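Local structure of Plm1 (Streptomyces sp. HK803, 4HXY) at residues V24-P36 against S54-A66. The protein is the ketoreductase domain of the first module of phoslactomycin biosynthesis, a short-chain dehydrogenase/reductase relative that binds NADPH and probably reduces the beta-keto group of the growing polyketide chain. Residues are numbered along the deposited sequence; the frame is centred on the assembly and turned at random.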
loop_
_atom_site.group_PDB
_atom_site.type_symbol
_atom_site.label_atom_id
_atom_site.label_comp_id
_atom_site.label_asym_id
_atom_site.label_seq_id
_atom_site.Cartn_x
_atom_site.Cartn_y
_atom_site.Cartn_z
ATOM N N VAL A 24 9.185 23.580 19.867
ATOM C CA VAL A 24 9.500 23.828 18.458
ATOM C C VAL A 24 9.331 25.321 18.214
ATOM O O VAL A 24 8.228 25.843 18.325
ATOM C CB VAL A 24 8.575 23.038 17.502
ATOM C CG1 VAL A 24 8.977 23.285 16.061
ATOM C CG2 VAL A 24 8.610 21.549 17.824
ATOM N N PRO A 25 10.429 26.024 17.903
ATOM C CA PRO A 25 10.284 27.459 17.741
ATOM C C PRO A 25 9.661 27.825 16.416
ATOM O O PRO A 25 9.783 27.069 15.443
ATOM C CB PRO A 25 11.728 27.959 17.781
ATOM C CG PRO A 25 12.514 26.846 17.210
ATOM C CD PRO A 25 11.810 25.577 17.655
ATOM N N GLY A 26 9.022 28.990 16.390
ATOM C CA GLY A 26 8.569 29.608 15.153
ATOM C C GLY A 26 7.058 29.708 15.063
ATOM O O GLY A 26 6.330 29.446 16.026
ATOM N N ASN A 27 6.602 30.084 13.877
ATOM C CA ASN A 27 5.207 30.317 13.587
ATOM C C ASN A 27 4.704 29.137 12.750
ATOM O O ASN A 27 4.896 29.121 11.539
ATOM C CB ASN A 27 5.102 31.623 12.802
ATOM C CG ASN A 27 3.678 32.054 12.524
ATOM O OD1 ASN A 27 2.721 31.618 13.177
ATOM N ND2 ASN A 27 3.531 32.943 11.542
ATOM N N TRP A 28 4.079 28.155 13.400
ATOM C CA TRP A 28 3.669 26.929 12.717
ATOM C C TRP A 28 2.187 26.898 12.437
ATOM O O TRP A 28 1.390 27.425 13.208
ATOM C CB TRP A 28 4.110 25.668 13.493
ATOM C CG TRP A 28 5.557 25.368 13.304
ATOM C CD1 TRP A 28 6.616 26.129 13.725
ATOM C CD2 TRP A 28 6.119 24.225 12.652
ATOM N NE1 TRP A 28 7.802 25.534 13.362
ATOM C CE2 TRP A 28 7.523 24.366 12.695
ATOM C CE3 TRP A 28 5.569 23.087 12.037
ATOM C CZ2 TRP A 28 8.380 23.412 12.160
ATOM C CZ3 TRP A 28 6.418 22.163 11.493
ATOM C CH2 TRP A 28 7.811 22.329 11.556
ATOM N N LEU A 29 1.833 26.242 11.340
ATOM C CA LEU A 29 0.454 26.042 10.941
ATOM C C LEU A 29 0.086 24.583 11.249
ATOM O O LEU A 29 0.778 23.680 10.845
ATOM C CB LEU A 29 0.297 26.305 9.449
ATOM C CG LEU A 29 -1.027 25.891 8.815
ATOM C CD1 LEU A 29 -2.153 26.755 9.339
ATOM C CD2 LEU A 29 -0.915 25.998 7.329
ATOM N N LEU A 30 -0.995 24.384 11.985
ATOM C CA LEU A 30 -1.396 23.048 12.374
ATOM C C LEU A 30 -2.671 22.714 11.630
ATOM O O LEU A 30 -3.628 23.453 11.704
ATOM C CB LEU A 30 -1.613 22.988 13.889
ATOM C CG LEU A 30 -0.404 22.713 14.776
ATOM C CD1 LEU A 30 0.899 23.209 14.226
ATOM C CD2 LEU A 30 -0.630 23.137 16.194
ATOM N N LEU A 31 -2.653 21.587 10.921
ATOM C CA LEU A 31 -3.781 21.156 10.111
ATOM C C LEU A 31 -4.237 19.747 10.465
ATOM O O LEU A 31 -3.509 18.996 11.058
ATOM C CB LEU A 31 -3.438 21.196 8.620
ATOM C CG LEU A 31 -2.988 22.556 8.110
ATOM C CD1 LEU A 31 -2.514 22.448 6.695
ATOM C CD2 LEU A 31 -4.130 23.528 8.218
ATOM N N GLY A 32 -5.479 19.443 10.107
ATOM C CA GLY A 32 -6.047 18.134 10.395
ATOM C C GLY A 32 -6.362 18.062 11.870
ATOM O O GLY A 32 -6.946 18.997 12.434
ATOM N N GLU A 33 -5.959 16.979 12.512
ATOM C CA GLU A 33 -6.189 16.815 13.932
ATOM C C GLU A 33 -4.856 16.675 14.638
ATOM O O GLU A 33 -4.273 15.597 14.696
ATOM C CB GLU A 33 -7.039 15.588 14.206
ATOM C CG GLU A 33 -7.495 15.474 15.650
ATOM C CD GLU A 33 -8.647 14.497 15.831
ATOM O OE1 GLU A 33 -9.178 13.974 14.811
ATOM O OE2 GLU A 33 -9.014 14.247 17.002
ATOM N N VAL A 34 -4.387 17.774 15.199
ATOM C CA VAL A 34 -3.160 17.750 15.978
ATOM C C VAL A 34 -3.566 17.714 17.444
ATOM O O VAL A 34 -4.253 18.622 17.920
ATOM C CB VAL A 34 -2.273 18.978 15.672
ATOM C CG1 VAL A 34 -1.012 18.940 16.484
ATOM C CG2 VAL A 34 -1.943 19.004 14.174
ATOM N N PRO A 35 -3.167 16.666 18.163
ATOM C CA PRO A 35 -3.668 16.496 19.517
ATOM C C PRO A 35 -3.039 17.475 20.490
ATOM O O PRO A 35 -2.002 18.061 20.196
ATOM C CB PRO A 35 -3.277 15.063 19.855
ATOM C CG PRO A 35 -2.064 14.827 19.070
ATOM C CD PRO A 35 -2.280 15.557 17.770
ATOM N N PRO A 36 -3.676 17.660 21.639
ATOM C CA PRO A 36 -3.183 18.688 22.556
ATOM C C PRO A 36 -1.740 18.525 23.009
ATOM O O PRO A 36 -1.044 19.535 23.134
ATOM C CB PRO A 36 -4.159 18.618 23.744
ATOM C CG PRO A 36 -5.150 17.554 23.421
ATOM C CD PRO A 36 -5.032 17.205 21.983
ATOM N N SER A 54 -1.230 35.409 3.527
ATOM C CA SER A 54 -0.100 36.232 3.091
ATOM C C SER A 54 1.173 35.968 3.911
ATOM O O SER A 54 2.273 36.188 3.421
ATOM C CB SER A 54 -0.472 37.721 3.092
ATOM O OG SER A 54 -0.704 38.212 4.397
ATOM N N THR A 55 1.023 35.489 5.143
ATOM C CA THR A 55 2.170 35.118 5.977
ATOM C C THR A 55 2.620 33.684 5.652
ATOM O O THR A 55 1.777 32.797 5.478
ATOM C CB THR A 55 1.828 35.219 7.468
ATOM O OG1 THR A 55 1.568 36.587 7.809
ATOM C CG2 THR A 55 2.986 34.697 8.330
ATOM N N ALA A 56 3.931 33.471 5.547
ATOM C CA ALA A 56 4.486 32.122 5.345
ATOM C C ALA A 56 4.836 31.476 6.695
ATOM O O ALA A 56 5.773 31.901 7.364
ATOM C CB ALA A 56 5.724 32.181 4.431
ATOM N N PRO A 57 4.094 30.428 7.106
ATOM C CA PRO A 57 4.512 29.790 8.342
ATOM C C PRO A 57 5.875 29.140 8.195
ATOM O O PRO A 57 6.279 28.772 7.088
ATOM C CB PRO A 57 3.422 28.728 8.598
ATOM C CG PRO A 57 2.738 28.560 7.319
ATOM C CD PRO A 57 2.836 29.859 6.589
ATOM N N ASP A 58 6.566 29.000 9.319
ATOM C CA ASP A 58 7.902 28.403 9.367
ATOM C C ASP A 58 7.839 26.897 9.119
ATOM O O ASP A 58 8.824 26.281 8.724
ATOM C CB ASP A 58 8.561 28.700 10.719
ATOM C CG ASP A 58 8.798 30.207 10.929
ATOM O OD1 ASP A 58 9.267 30.831 9.962
ATOM O OD2 ASP A 58 8.494 30.751 12.014
ATOM N N GLY A 59 6.663 26.314 9.368
ATOM C CA GLY A 59 6.431 24.898 9.123
ATOM C C GLY A 59 4.944 24.573 9.172
ATOM O O GLY A 59 4.146 25.379 9.632
ATOM N N VAL A 60 4.581 23.381 8.690
ATOM C CA VAL A 60 3.203 22.894 8.722
ATOM C C VAL A 60 3.202 21.516 9.367
ATOM O O VAL A 60 4.013 20.661 9.005
ATOM C CB VAL A 60 2.572 22.826 7.311
ATOM C CG1 VAL A 60 1.128 22.343 7.382
ATOM C CG2 VAL A 60 2.648 24.227 6.617
ATOM N N LEU A 61 2.350 21.314 10.373
ATOM C CA LEU A 61 2.219 20.011 10.980
ATOM C C LEU A 61 0.799 19.526 10.748
ATOM O O LEU A 61 -0.159 20.213 11.090
ATOM C CB LEU A 61 2.555 20.030 12.474
ATOM C CG LEU A 61 2.462 18.656 13.146
ATOM C CD1 LEU A 61 3.508 17.688 12.555
ATOM C CD2 LEU A 61 2.609 18.768 14.670
ATOM N N VAL A 62 0.692 18.375 10.085
ATOM C CA VAL A 62 -0.578 17.785 9.727
ATOM C C VAL A 62 -0.801 16.519 10.516
ATOM O O VAL A 62 0.001 15.597 10.469
ATOM C CB VAL A 62 -0.622 17.389 8.240
ATOM C CG1 VAL A 62 -1.995 16.832 7.882
ATOM C CG2 VAL A 62 -0.254 18.573 7.328
ATOM N N GLY A 63 -1.924 16.449 11.215
ATOM C CA GLY A 63 -2.300 15.255 11.932
ATOM C C GLY A 63 -3.348 14.518 11.127
ATOM O O GLY A 63 -4.448 15.053 10.939
ATOM N N ALA A 64 -3.007 13.326 10.640
ATOM C CA ALA A 64 -3.834 12.602 9.673
ATOM C C ALA A 64 -4.128 11.184 10.129
ATOM O O ALA A 64 -3.230 10.438 10.496
ATOM C CB ALA A 64 -3.129 12.546 8.338
ATOM N N GLY A 65 -5.397 10.815 10.106
ATOM C CA GLY A 65 -5.793 9.435 10.350
ATOM C C GLY A 65 -6.098 8.629 9.105
ATOM O O GLY A 65 -6.222 7.404 9.178
ATOM N N ALA A 66 -6.266 9.313 7.969
ATOM C CA ALA A 66 -6.519 8.656 6.685
ATOM C C ALA A 66 -5.969 9.520 5.556
ATOM O O ALA A 66 -5.733 10.715 5.748
ATOM C CB ALA A 66 -8.011 8.433 6.506
HETATM O O HOH W 1 5.833 33.571 9.999
#
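The indole of Trp28 lies flat over Gly59, beside the parallel pairing of strands 28-32 and 59-63. With CG beside the backbone N (chi1 -78°), the ring swings across to the neighbouring strand. From the root outward, CB and CG both pass the carbonyl O of Gly59; CD2 reaches Gly59 CA, CE3 comes 3.3 Å from Gly59 C, and CZ3 and CH2 lie close to the same CA. That CA stands 3.4 Å from the centroid of the six-membered ring, almost on its normal, a CH-pi contact possible because glycine has no CB to strike CH2. Val24 CG1 packs on the opposite face, while NE1 donates a bent hydrogen bond to Pro25 O. Were Trp28 an alanine, a gap would probably open between Val24 and Gly59, and Pro25 O would lose its indole donor.

Asn27 and Asp58 bind each other twice: Asn27 N gives a straight bond to Asp58 OD2 (2.7 Å), on the anti side of the carboxylate, and Asp58 N returns one to Asn27 O. Five backbone bonds follow, from Leu29 N to Gly59 O through Glu33 N to Gly63 O (2.9 Å). On the face away from the indole, Leu31 CD1 meets Val60 CG1 at 3.7 Å, and Leu29 lies alongside Val60.

Helix 67-77 packs on this aliphatic face through Val77 and Ala73, and helix 137-148 meets Trp28 through Leu147. Strand 85-90 extends the parallel, Rossmann-like sheet beyond 59-63, consistent with the structural subdomain of modular ketoreductases, away from the NADPH pocket.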